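Local coordinates for chitosanase (Bacillus subtilis subsp. subtilis str. 168, PDB 7C6C), which hydrolyses internal beta-1,4 linkages between glucosamine units of partly acetylated chitosan as a secreted glycoside hydrolase of family 46, at residues E12-I17 with D212-I217; R137-D142 with N182-V187; I145-G150 with D190-P195; K165-S170 with K178-K183. All coordinates share one frame; numbering follows the deposited sequence. Where two conformers were deposited one is given.

Contact 1 of 4, residues E12-I17 with D212-I217; sequences EQLTSI and DVLRSI
Leu14 is the side chain that carries this contact: its two methyls reach across to three apolar residues of helix 209-219, and everything that meets is carbon. Its CG stands beside the backbone N, anti to the carbonyl carbon (chi1 -72°), which spreads both methyls toward the opposing helix. CD1 does most of the work, meeting CD1 of Ile217 at 3.7 Å, the two side chains running toward each other tip to tip. The same Leu14 CD1 lies 4.2 Å from Leu214 CD2. Its sister branch, Leu14 CD2, borders both Ile217 CD1 at 4.1 Å and Val213 CG1 at 4.2 Å, so the isoleucine tip meets both methyls of the fork. Ile217 gets there with its longer branch: CG1 likewise stands anti to the carbonyl carbon (chi1 -57°) and the chain then runs out straight, which carries CD1 forward to the leucine.

The two segments run nearly antiparallel, at 147°, with axes 11.7 Å apart, a wide spacing, bridged here by the branch ends of the side chains. In this all-buried patch of the fold of glycoside hydrolase family 46, a family of the lysozyme clan, the N-terminal helix 5-20 is joined to helix 209-219 from near the other end of the chain. Strand 229-233 lies beside both, with Val231 touching Leu14 and Val213 alike, and Val139 of helix 134-147 packs on Leu214. Asp212 and Val213 also touch the bound (2S)-2-hydroxybutanedioic acid, which places one flank of helix 209-219 against the ligand.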
loop_
_atom_site.group_PDB
_atom_site.type_symbol
_atom_site.label_atom_id
_atom_site.label_comp_id
_atom_site.label_asym_id
_atom_site.label_seq_id
_atom_site.Cartn_x
_atom_site.Cartn_y
_atom_site.Cartn_z
ATOM N N GLU A 12 -7.670 1.739 -5.809
ATOM C CA GLU A 12 -6.849 0.544 -5.967
ATOM C C GLU A 12 -6.128 0.525 -7.311
ATOM O O GLU A 12 -4.993 0.038 -7.399
ATOM C CB GLU A 12 -7.711 -0.702 -5.756
ATOM C CG GLU A 12 -8.169 -0.806 -4.315
ATOM C CD GLU A 12 -9.215 -1.870 -4.046
ATOM O OE1 GLU A 12 -9.903 -2.303 -4.993
ATOM O OE2 GLU A 12 -9.354 -2.269 -2.868
ATOM N N GLN A 13 -6.760 1.038 -8.368
ATOM C CA GLN A 13 -6.085 1.093 -9.659
ATOM C C GLN A 13 -4.962 2.122 -9.663
ATOM O O GLN A 13 -3.935 1.917 -10.325
ATOM C CB GLN A 13 -7.099 1.311 -10.781
ATOM C CG GLN A 13 -8.004 0.106 -10.934
ATOM C CD GLN A 13 -8.931 0.213 -12.117
ATOM O OE1 GLN A 13 -8.862 1.170 -12.892
ATOM N NE2 GLN A 13 -9.812 -0.771 -12.266
ATOM N N LEU A 14 -5.118 3.215 -8.905
ATOM C CA LEU A 14 -4.002 4.136 -8.700
ATOM C C LEU A 14 -2.843 3.430 -8.002
ATOM O O LEU A 14 -1.701 3.451 -8.486
ATOM C CB LEU A 14 -4.464 5.352 -7.892
ATOM C CG LEU A 14 -5.357 6.333 -8.656
ATOM C CD1 LEU A 14 -6.091 7.253 -7.695
ATOM C CD2 LEU A 14 -4.534 7.124 -9.664
ATOM N N THR A 15 -3.126 2.756 -6.883
ATOM C CA THR A 15 -2.081 2.011 -6.187
ATOM C C THR A 15 -1.432 0.988 -7.107
ATOM O O THR A 15 -0.209 0.819 -7.088
ATOM C CB THR A 15 -2.655 1.344 -4.937
ATOM O OG1 THR A 15 -3.042 2.363 -4.007
ATOM C CG2 THR A 15 -1.644 0.419 -4.287
ATOM N N SER A 16 -2.233 0.324 -7.942
ATOM C CA SER A 16 -1.689 -0.670 -8.857
ATOM C C SER A 16 -0.701 -0.042 -9.841
ATOM O O SER A 16 0.328 -0.646 -10.163
ATOM C CB SER A 16 -2.837 -1.368 -9.578
ATOM O OG SER A 16 -2.379 -2.440 -10.379
ATOM N N ILE A 17 -0.992 1.166 -10.337
ATOM C CA ILE A 17 -0.017 1.865 -11.171
ATOM C C ILE A 17 1.268 2.090 -10.386
ATOM O O ILE A 17 2.378 1.829 -10.872
ATOM C CB ILE A 17 -0.587 3.202 -11.673
ATOM C CG1 ILE A 17 -1.729 2.963 -12.662
ATOM C CG2 ILE A 17 0.531 4.056 -12.285
ATOM C CD1 ILE A 17 -2.546 4.216 -12.937
ATOM N N ASP A 212 2.942 13.041 -6.727
ATOM C CA ASP A 212 2.532 14.014 -7.734
ATOM C C ASP A 212 1.306 13.552 -8.511
ATOM O O ASP A 212 0.472 14.382 -8.886
ATOM C CB ASP A 212 3.686 14.343 -8.679
ATOM C CG ASP A 212 3.433 15.608 -9.474
ATOM O OD1 ASP A 212 3.244 16.679 -8.852
ATOM O OD2 ASP A 212 3.414 15.537 -10.718
ATOM N N VAL A 213 1.166 12.248 -8.766
ATOM C CA VAL A 213 -0.043 11.766 -9.430
ATOM C C VAL A 213 -1.268 12.087 -8.583
ATOM O O VAL A 213 -2.293 12.566 -9.087
ATOM C CB VAL A 213 0.067 10.260 -9.740
ATOM C CG1 VAL A 213 -1.267 9.726 -10.243
ATOM C CG2 VAL A 213 1.159 10.006 -10.762
ATOM N N LEU A 214 -1.175 11.826 -7.276
ATOM C CA LEU A 214 -2.292 12.097 -6.380
ATOM C C LEU A 214 -2.554 13.593 -6.274
ATOM O O LEU A 214 -3.711 14.032 -6.294
ATOM C CB LEU A 214 -2.011 11.472 -5.010
ATOM C CG LEU A 214 -1.937 9.938 -5.020
ATOM C CD1 LEU A 214 -1.271 9.414 -3.736
ATOM C CD2 LEU A 214 -3.325 9.312 -5.217
ATOM N N ARG A 215 -1.493 14.395 -6.190
ATOM C CA ARG A 215 -1.672 15.839 -6.147
ATOM C C ARG A 215 -2.339 16.356 -7.413
ATOM O O ARG A 215 -3.124 17.307 -7.352
ATOM C CB ARG A 215 -0.334 16.537 -5.909
ATOM C CG ARG A 215 -0.516 17.910 -5.279
ATOM C CD ARG A 215 0.763 18.713 -5.200
ATOM N NE ARG A 215 1.828 18.055 -4.442
ATOM C CZ ARG A 215 2.000 18.147 -3.123
ATOM N NH1 ARG A 215 1.157 18.849 -2.371
ATOM N NH2 ARG A 215 3.024 17.530 -2.552
ATOM N N SER A 216 -2.041 15.749 -8.567
ATOM C CA SER A 216 -2.661 16.200 -9.811
ATOM C C SER A 216 -4.168 15.999 -9.792
ATOM O O SER A 216 -4.905 16.793 -10.388
ATOM C CB SER A 216 -2.035 15.483 -11.006
ATOM O OG SER A 216 -0.700 15.922 -11.213
ATOM N N ILE A 217 -4.647 14.944 -9.125
ATOM C CA ILE A 217 -6.086 14.755 -8.967
ATOM C C ILE A 217 -6.675 15.891 -8.138
ATOM O O ILE A 217 -7.726 16.454 -8.475
ATOM C CB ILE A 217 -6.381 13.376 -8.345
ATOM C CG1 ILE A 217 -5.774 12.244 -9.185
ATOM C CG2 ILE A 217 -7.879 13.195 -8.159
ATOM C CD1 ILE A 217 -5.900 10.880 -8.552
#

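Contact 2 of 4, residues R137-D142 with N182-V187; sequences RAVMYD and NKFLDV
Met140 and Phe184 meet through a methyl set on a ring. Starting at CB, the methionine leaves its helix alongside segment 182-187 rather than straight at it, with CG anti to the carbonyl carbon; bends at chi2 and chi3 (108°) then swing the tip across. SD comes over the phenyl face, 4.2 Å from the Phe184 ring centroid and 26° off the normal, nearest the CZ and CE2 side. One bond further, Met140 CE stands almost exactly above the middle of the ring, 3.5 Å from the centroid, a CH-pi contact from which all six carbons lie at similar distances.

Phe184 slides past Val139, whose CG1 approaches the ring obliquely, 3.9 Å from Phe184 CE1. That same Val139 CG1 also touches Leu185 CD2 at 4.0 Å. Trp180 meets the phenyl ring as well, and Ile160 and Thr163 of helix 156-167 pack on it.

The two segments lie nearly parallel, at 18° with axes 11.4 Å apart. This is plain buried packing between helices 134-147 and 177-193 of the alpha-helical family 46 fold, centred on a Met-aromatic contact.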
loop_
_atom_site.group_PDB
_atom_site.type_symbol
_atom_site.label_atom_id
_atom_site.label_comp_id
_atom_site.label_asym_id
_atom_site.label_seq_id
_atom_site.Cartn_x
_atom_site.Cartn_y
_atom_site.Cartn_z
ATOM N N ARG A 137 -9.215 9.954 1.432
ATOM C CA ARG A 137 -9.265 8.559 1.863
ATOM C C ARG A 137 -8.436 7.662 0.950
ATOM O O ARG A 137 -7.759 6.742 1.423
ATOM C CB ARG A 137 -10.716 8.082 1.940
ATOM C CG ARG A 137 -11.491 8.715 3.083
ATOM C CD ARG A 137 -12.947 8.296 3.078
ATOM N NE ARG A 137 -13.700 9.030 4.092
ATOM C CZ ARG A 137 -15.012 9.250 4.049
ATOM N NH1 ARG A 137 -15.738 8.789 3.040
ATOM N NH2 ARG A 137 -15.598 9.938 5.019
ATOM N N ALA A 138 -8.468 7.920 -0.360
ATOM C CA ALA A 138 -7.647 7.149 -1.289
ATOM C C ALA A 138 -6.162 7.372 -1.035
ATOM O O ALA A 138 -5.358 6.435 -1.129
ATOM C CB ALA A 138 -8.007 7.515 -2.725
ATOM N N VAL A 139 -5.777 8.610 -0.723
ATOM C CA VAL A 139 -4.385 8.875 -0.374
ATOM C C VAL A 139 -3.995 8.105 0.882
ATOM O O VAL A 139 -2.905 7.526 0.952
ATOM C CB VAL A 139 -4.125 10.386 -0.234
ATOM C CG1 VAL A 139 -2.713 10.644 0.279
ATOM C CG2 VAL A 139 -4.358 11.105 -1.563
ATOM N N MET A 140 -4.872 8.091 1.899
ATOM C CA MET A 140 -4.561 7.334 3.111
ATOM C C MET A 140 -4.390 5.852 2.809
ATOM O O MET A 140 -3.475 5.205 3.333
ATOM C CB MET A 140 -5.656 7.520 4.169
ATOM C CG MET A 140 -5.879 8.948 4.646
ATOM S SD MET A 140 -4.423 9.799 5.291
ATOM C CE MET A 140 -4.127 10.962 3.956
ATOM N N TYR A 141 -5.271 5.302 1.970
ATOM C CA TYR A 141 -5.217 3.890 1.607
ATOM C C TYR A 141 -3.892 3.557 0.923
ATOM O O TYR A 141 -3.210 2.592 1.292
ATOM C CB TYR A 141 -6.413 3.616 0.692
ATOM C CG TYR A 141 -6.753 2.189 0.312
ATOM C CD1 TYR A 141 -6.149 1.088 0.910
ATOM C CD2 TYR A 141 -7.714 1.954 -0.665
ATOM C CE1 TYR A 141 -6.496 -0.205 0.539
ATOM C CE2 TYR A 141 -8.064 0.682 -1.040
ATOM C CZ TYR A 141 -7.452 -0.396 -0.438
ATOM O OH TYR A 141 -7.806 -1.676 -0.800
ATOM N N ASP A 142 -3.499 4.363 -0.067
ATOM C CA ASP A 142 -2.222 4.130 -0.734
ATOM C C ASP A 142 -1.063 4.266 0.245
ATOM O O ASP A 142 -0.088 3.504 0.182
ATOM C CB ASP A 142 -2.038 5.111 -1.887
ATOM C CG ASP A 142 -0.782 4.826 -2.670
ATOM O OD1 ASP A 142 -0.744 3.776 -3.340
ATOM O OD2 ASP A 142 0.174 5.628 -2.589
ATOM N N ASN A 182 -2.906 18.656 1.013
ATOM C CA ASN A 182 -1.701 19.135 0.341
ATOM C C ASN A 182 -0.495 19.064 1.268
ATOM O O ASN A 182 0.602 18.677 0.848
ATOM C CB ASN A 182 -1.911 20.551 -0.185
ATOM C CG ASN A 182 -2.833 20.586 -1.380
ATOM O OD1 ASN A 182 -2.942 19.612 -2.121
ATOM N ND2 ASN A 182 -3.500 21.713 -1.578
ATOM N N LYS A 183 -0.686 19.405 2.543
ATOM C CA LYS A 183 0.408 19.283 3.498
ATOM C C LYS A 183 0.767 17.822 3.739
ATOM O O LYS A 183 1.948 17.489 3.892
ATOM C CB LYS A 183 0.058 19.993 4.805
ATOM C CG LYS A 183 -0.305 21.459 4.616
ATOM C CD LYS A 183 0.504 22.379 5.522
ATOM C CE LYS A 183 0.104 23.841 5.328
ATOM N NZ LYS A 183 1.178 24.792 5.742
ATOM N N PHE A 184 -0.235 16.935 3.771
ATOM C CA PHE A 184 0.042 15.510 3.912
ATOM C C PHE A 184 0.903 15.005 2.763
ATOM O O PHE A 184 1.860 14.251 2.976
ATOM C CB PHE A 184 -1.264 14.720 3.969
ATOM C CG PHE A 184 -1.064 13.260 4.271
ATOM C CD1 PHE A 184 -0.811 12.349 3.256
ATOM C CD2 PHE A 184 -1.092 12.802 5.580
ATOM C CE1 PHE A 184 -0.606 11.014 3.544
ATOM C CE2 PHE A 184 -0.895 11.466 5.871
ATOM C CZ PHE A 184 -0.650 10.574 4.851
ATOM N N LEU A 185 0.569 15.402 1.535
ATOM C CA LEU A 185 1.359 14.976 0.386
ATOM C C LEU A 185 2.791 15.498 0.486
ATOM O O LEU A 185 3.740 14.790 0.134
ATOM C CB LEU A 185 0.666 15.400 -0.912
ATOM C CG LEU A 185 -0.647 14.659 -1.195
ATOM C CD1 LEU A 185 -1.452 15.370 -2.280
ATOM C CD2 LEU A 185 -0.370 13.221 -1.603
ATOM N N ASP A 186 2.967 16.722 0.997
ATOM C CA ASP A 186 4.308 17.253 1.239
ATOM C C ASP A 186 5.062 16.406 2.259
ATOM O O ASP A 186 6.241 16.079 2.069
ATOM C CB ASP A 186 4.214 18.686 1.764
ATOM C CG ASP A 186 3.788 19.677 0.710
ATOM O OD1 ASP A 186 3.776 19.327 -0.487
ATOM O OD2 ASP A 186 3.483 20.828 1.095
ATOM N N VAL A 187 4.399 16.077 3.371
ATOM C CA VAL A 187 5.018 15.273 4.419
ATOM C C VAL A 187 5.391 13.898 3.882
ATOM O O VAL A 187 6.478 13.377 4.157
ATOM C CB VAL A 187 4.072 15.187 5.632
ATOM C CG1 VAL A 187 4.500 14.076 6.579
ATOM C CG2 VAL A 187 4.014 16.528 6.361
#

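Contact 3 of 4, residues I145-G150 with D190-P195; sequences IQHGDG and DDLMNP
Both segments are the last turn of a helix and the loop that follows, facing each other with His147 and Leu192 opposite at 9.1 Å between CA atoms; Gly148, with positive phi, is where the first chain leaves its helix. Leu192 meets two side chains across the gap, Gln146 and His147. Its CD2 lies 3.5 Å from Gln146 OE1 and 3.6 Å from His147 CE1, so one methyl touches both an amide and an imidazole. The leucine crosses the histidine at about a right angle and comes to its ring obliquely.

Gln146 is stretched out, CG anti to the backbone N (chi1 178°) and the chain extended beyond it, which lays the face of the amide against Leu192 CD2. Its polar atoms are engaged there: OE1 accepts from Arg188 and NE2 is hydrogen-bonded to Ser207. His147 and Asp191 reach toward each other from opposite directions, the aspartate OD2 at the edge, in the plane of the imidazole, 3.3 Å from His147 ND1; ring and carboxylate planes are 32° apart. The ring is hydrogen-bonded by the backbone O of Asp154 at ND1 and by Arg188 at NE2, which together would fix its rotation.

Gln146 also lies close to the active site, its side chain about 5 Å from that of Glu19, the predicted proton donor. Trp204 of helix 201-205 covers Gln146, Asp191 and Leu192 and meets the His147 ring at about 50°. Leu159 of helix 156-167 also touches His147 and Asp191, so helices 201-205 and 156-167 both border the ends of helices 134-147 and 177-193.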
loop_
_atom_site.group_PDB
_atom_site.type_symbol
_atom_site.label_atom_id
_atom_site.label_comp_id
_atom_site.label_asym_id
_atom_site.label_seq_id
_atom_site.Cartn_x
_atom_site.Cartn_y
_atom_site.Cartn_z
ATOM N N ILE A 145 -0.492 1.202 2.493
ATOM C CA ILE A 145 0.039 0.074 1.738
ATOM C C ILE A 145 1.547 0.195 1.584
ATOM O O ILE A 145 2.277 -0.794 1.727
ATOM C CB ILE A 145 -0.690 -0.070 0.390
ATOM C CG1 ILE A 145 -2.095 -0.639 0.613
ATOM C CG2 ILE A 145 0.112 -0.950 -0.561
ATOM C CD1 ILE A 145 -2.980 -0.557 -0.584
ATOM N N GLN A 146 2.045 1.402 1.305
ATOM C CA GLN A 146 3.485 1.557 1.124
ATOM C C GLN A 146 4.222 1.676 2.457
ATOM O O GLN A 146 5.285 1.071 2.637
ATOM C CB GLN A 146 3.794 2.760 0.234
ATOM C CG GLN A 146 5.290 2.973 0.061
ATOM C CD GLN A 146 5.640 4.048 -0.956
ATOM O OE1 GLN A 146 4.937 5.051 -1.094
ATOM N NE2 GLN A 146 6.756 3.859 -1.648
ATOM N N HIS A 147 3.680 2.446 3.398
ATOM C CA HIS A 147 4.411 2.807 4.606
ATOM C C HIS A 147 4.148 1.877 5.781
ATOM O O HIS A 147 4.925 1.883 6.744
ATOM C CB HIS A 147 4.059 4.242 5.009
ATOM C CG HIS A 147 4.490 5.268 4.011
ATOM N ND1 HIS A 147 5.592 6.079 4.201
ATOM C CD2 HIS A 147 3.966 5.615 2.813
ATOM C CE1 HIS A 147 5.721 6.883 3.158
ATOM N NE2 HIS A 147 4.748 6.621 2.300
ATOM N N GLY A 148 3.081 1.088 5.731
ATOM C CA GLY A 148 2.693 0.254 6.848
ATOM C C GLY A 148 1.982 1.036 7.936
ATOM O O GLY A 148 2.011 2.265 7.987
ATOM N N ASP A 149 1.343 0.295 8.844
ATOM C CA ASP A 149 0.630 0.869 9.984
ATOM C C ASP A 149 1.358 0.607 11.301
ATOM O O ASP A 149 0.733 0.383 12.338
ATOM C CB ASP A 149 -0.807 0.354 10.044
ATOM C CG ASP A 149 -1.709 1.196 10.941
ATOM O OD1 ASP A 149 -1.408 2.386 11.171
ATOM O OD2 ASP A 149 -2.729 0.658 11.423
ATOM N N GLY A 150 2.689 0.651 11.279
ATOM C CA GLY A 150 3.486 0.411 12.464
ATOM C C GLY A 150 3.649 1.652 13.319
ATOM O O GLY A 150 2.925 2.642 13.186
ATOM N N ASP A 190 8.463 14.115 1.616
ATOM C CA ASP A 190 9.684 14.245 2.403
ATOM C C ASP A 190 10.087 12.910 3.009
ATOM O O ASP A 190 11.277 12.580 3.075
ATOM C CB ASP A 190 9.488 15.288 3.502
ATOM C CG ASP A 190 9.403 16.702 2.962
ATOM O OD1 ASP A 190 9.827 16.936 1.810
ATOM O OD2 ASP A 190 8.919 17.583 3.701
ATOM N N ASP A 191 9.109 12.123 3.451
ATOM C CA ASP A 191 9.432 10.836 4.055
ATOM C C ASP A 191 9.962 9.848 3.022
ATOM O O ASP A 191 10.872 9.065 3.316
ATOM C CB ASP A 191 8.206 10.266 4.762
ATOM C CG ASP A 191 8.539 9.047 5.576
ATOM O OD1 ASP A 191 9.331 9.209 6.522
ATOM O OD2 ASP A 191 8.037 7.945 5.270
ATOM N N LEU A 192 9.403 9.870 1.809
ATOM C CA LEU A 192 9.879 8.979 0.755
ATOM C C LEU A 192 11.287 9.347 0.313
ATOM O O LEU A 192 12.073 8.467 -0.054
ATOM C CB LEU A 192 8.922 9.005 -0.436
ATOM C CG LEU A 192 7.545 8.387 -0.192
ATOM C CD1 LEU A 192 6.637 8.667 -1.378
ATOM C CD2 LEU A 192 7.661 6.891 0.084
ATOM N N MET A 193 11.624 10.638 0.347
ATOM C CA MET A 193 12.946 11.084 -0.076
ATOM C C MET A 193 14.010 10.811 0.975
ATOM O O MET A 193 15.162 10.553 0.624
ATOM C CB MET A 193 12.901 12.577 -0.417
ATOM C CG MET A 193 12.123 12.835 -1.694
ATOM S SD MET A 193 12.893 12.160 -3.178
ATOM C CE MET A 193 14.172 13.380 -3.474
ATOM N N ASN A 194 13.660 10.861 2.254
ATOM C CA ASN A 194 14.633 10.682 3.331
ATOM C C ASN A 194 13.992 9.920 4.477
ATOM O O ASN A 194 13.765 10.464 5.565
ATOM C CB ASN A 194 15.202 12.029 3.783
ATOM C CG ASN A 194 16.091 12.662 2.730
ATOM O OD1 ASN A 194 17.187 12.168 2.451
ATOM N ND2 ASN A 194 15.623 13.749 2.136
ATOM N N PRO A 195 13.689 8.640 4.267
ATOM C CA PRO A 195 13.057 7.854 5.327
ATOM C C PRO A 195 14.021 7.592 6.469
ATOM O O PRO A 195 15.242 7.554 6.292
ATOM C CB PRO A 195 12.688 6.543 4.625
ATOM C CG PRO A 195 13.642 6.441 3.492
ATOM C CD PRO A 195 13.912 7.847 3.045
#

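Contact 4 of 4, residues K165-S170 with K178-K183; sequences KKAGGS and KKWLNK
This is a packing contact between two consecutive helices near the outer end of the molecule, where helix 156-167 finishes and the chain soon turns back into helix 177-193. It belongs to the mainly helical part of the family 46 fold, away from the annotated sites, and its two segments come closest at Ala167 and Trp180, whose CA atoms are 6.2 Å apart. At this point the alanine methyl, Ala167 CB, lies obliquely against the indole, 3.8 Å from Trp180 CD1.

Two glycines then carry the chain out of the helix. Gly168 and Gly169 both have positive phi (80° and 137°), and both adopt backbone angles at which a CB would be jammed against the preceding carbonyl. This sharp turn brings Ser170 up to the pyrrole end of the indole, its CA 3.8 Å from Trp180 NE1. The tryptophan swings CG anti to the backbone N (chi1 -174°), which sends its ring out toward the turn. Its NE1 is bonded to OD1 of Asn164, a turn earlier on helix 156-167, so the ring has a polar anchor on the facing helix.

At the rim, Lys183 adds a loose contact, its CD 4.4 Å from Ala167 CA. The Gly169 carbonyl comes in at the edge of the indole, close to its plane, its O 3.3 Å from Trp180 CD1.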
loop_
_atom_site.group_PDB
_atom_site.type_symbol
_atom_site.label_atom_id
_atom_site.label_comp_id
_atom_site.label_asym_id
_atom_site.label_seq_id
_atom_site.Cartn_x
_atom_site.Cartn_y
_atom_site.Cartn_z
ATOM N N LYS A 165 0.547 18.317 12.951
ATOM C CA LYS A 165 1.358 19.330 13.619
ATOM C C LYS A 165 1.688 20.480 12.675
ATOM O O LYS A 165 1.592 21.651 13.059
ATOM C CB LYS A 165 2.631 18.700 14.185
ATOM C CG LYS A 165 3.469 19.646 15.040
ATOM C CD LYS A 165 4.630 18.919 15.710
ATOM C CE LYS A 165 5.481 19.868 16.545
ATOM N NZ LYS A 165 4.688 20.556 17.603
ATOM N N LYS A 166 2.058 20.170 11.429
ATOM C CA LYS A 166 2.377 21.225 10.470
ATOM C C LYS A 166 1.145 22.045 10.107
ATOM O O LYS A 166 1.239 23.262 9.915
ATOM C CB LYS A 166 3.001 20.624 9.211
ATOM C CG LYS A 166 4.469 20.261 9.346
ATOM C CD LYS A 166 5.038 19.815 8.008
ATOM C CE LYS A 166 6.554 19.744 8.042
ATOM N NZ LYS A 166 7.037 18.750 9.037
ATOM N N ALA A 167 -0.015 21.398 10.004
ATOM C CA ALA A 167 -1.236 22.072 9.584
ATOM C C ALA A 167 -1.952 22.777 10.726
ATOM O O ALA A 167 -2.890 23.540 10.469
ATOM C CB ALA A 167 -2.192 21.074 8.925
ATOM N N GLY A 168 -1.538 22.550 11.969
ATOM C CA GLY A 168 -2.253 23.101 13.100
ATOM C C GLY A 168 -3.483 22.322 13.496
ATOM O O GLY A 168 -4.385 22.885 14.121
ATOM N N GLY A 169 -3.545 21.039 13.149
ATOM C CA GLY A 169 -4.688 20.210 13.468
ATOM C C GLY A 169 -5.097 19.334 12.301
ATOM O O GLY A 169 -4.507 19.417 11.220
ATOM N N SER A 170 -6.091 18.489 12.509
ATOM C CA SER A 170 -6.686 17.670 11.465
ATOM C C SER A 170 -7.961 18.325 10.969
ATOM O O SER A 170 -8.460 19.279 11.573
ATOM C CB SER A 170 -7.012 16.288 12.027
ATOM O OG SER A 170 -8.128 16.365 12.900
ATOM N N LYS A 178 -8.736 20.225 2.086
ATOM C CA LYS A 178 -7.903 20.323 0.892
ATOM C C LYS A 178 -6.514 20.851 1.234
ATOM O O LYS A 178 -5.505 20.338 0.736
ATOM C CB LYS A 178 -8.596 21.183 -0.166
ATOM C CG LYS A 178 -9.967 20.646 -0.569
ATOM C CD LYS A 178 -10.572 21.413 -1.735
ATOM C CE LYS A 178 -11.931 20.843 -2.104
ATOM N NZ LYS A 178 -12.536 21.539 -3.277
ATOM N N LYS A 179 -6.442 21.859 2.105
ATOM C CA LYS A 179 -5.147 22.347 2.563
ATOM C C LYS A 179 -4.411 21.281 3.360
ATOM O O LYS A 179 -3.202 21.092 3.187
ATOM C CB LYS A 179 -5.339 23.600 3.415
ATOM C CG LYS A 179 -4.056 24.372 3.681
ATOM C CD LYS A 179 -4.344 25.760 4.243
ATOM C CE LYS A 179 -4.418 25.747 5.763
ATOM N NZ LYS A 179 -5.014 27.002 6.311
ATOM N N TRP A 180 -5.128 20.575 4.236
ATOM C CA TRP A 180 -4.513 19.511 5.022
ATOM C C TRP A 180 -3.928 18.428 4.125
ATOM O O TRP A 180 -2.807 17.957 4.359
ATOM C CB TRP A 180 -5.552 18.912 5.968
ATOM C CG TRP A 180 -5.001 17.897 6.924
ATOM C CD1 TRP A 180 -4.518 18.130 8.178
ATOM C CD2 TRP A 180 -4.884 16.485 6.705
ATOM N NE1 TRP A 180 -4.105 16.952 8.754
ATOM C CE2 TRP A 180 -4.322 15.926 7.871
ATOM C CE3 TRP A 180 -5.200 15.639 5.636
ATOM C CZ2 TRP A 180 -4.068 14.562 7.995
ATOM C CZ3 TRP A 180 -4.949 14.284 5.764
ATOM C CH2 TRP A 180 -4.387 13.761 6.933
ATOM N N LEU A 181 -4.673 18.018 3.093
ATOM C CA LEU A 181 -4.190 16.954 2.220
ATOM C C LEU A 181 -2.960 17.392 1.437
ATOM O O LEU A 181 -2.048 16.592 1.212
ATOM C CB LEU A 181 -5.302 16.494 1.280
ATOM C CG LEU A 181 -4.975 15.263 0.429
ATOM C CD1 LEU A 181 -4.744 14.043 1.314
ATOM C CD2 LEU A 181 -6.084 15.022 -0.588
ATOM N N ASN A 182 -2.906 18.656 1.013
ATOM C CA ASN A 182 -1.701 19.135 0.341
ATOM C C ASN A 182 -0.495 19.064 1.268
ATOM O O ASN A 182 0.602 18.677 0.848
ATOM C CB ASN A 182 -1.911 20.551 -0.185
ATOM C CG ASN A 182 -2.833 20.586 -1.380
ATOM O OD1 ASN A 182 -2.942 19.612 -2.121
ATOM N ND2 ASN A 182 -3.500 21.713 -1.578
ATOM N N LYS A 183 -0.686 19.405 2.543
ATOM C CA LYS A 183 0.408 19.283 3.498
ATOM C C LYS A 183 0.767 17.822 3.739
ATOM O O LYS A 183 1.948 17.489 3.892
ATOM C CB LYS A 183 0.058 19.993 4.805
ATOM C CG LYS A 183 -0.305 21.459 4.616
ATOM C CD LYS A 183 0.504 22.379 5.522
ATOM C CE LYS A 183 0.104 23.841 5.328
ATOM N NZ LYS A 183 1.178 24.792 5.742
#

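Helix 177-193 threads three of the contacts: contact 4 near its start, contact 2 along its middle and contact 3 at its end. Contacts 2 and 3 share helix 134-147 as partner, with centres 11 Å apart. Trp180 of contact 4 reaches contact 2, its CZ3 3.9 Å from Met140 CE. Contact 1 is tied to contact 2 by polar pairs, Thr15 OG1 to Asp142 OD1 at 2.8 Å and Glu12 OE2 to Tyr141 OH at 2.6 Å, both probable hydrogen bonds. Contact 3 lies close to the probable catalytic pair, Gln146 being about 8 Å from Asp35 between side chains, while contact 1 borders the bound hydroxybutanedioic acid, about 4 Å from Val213's side chain.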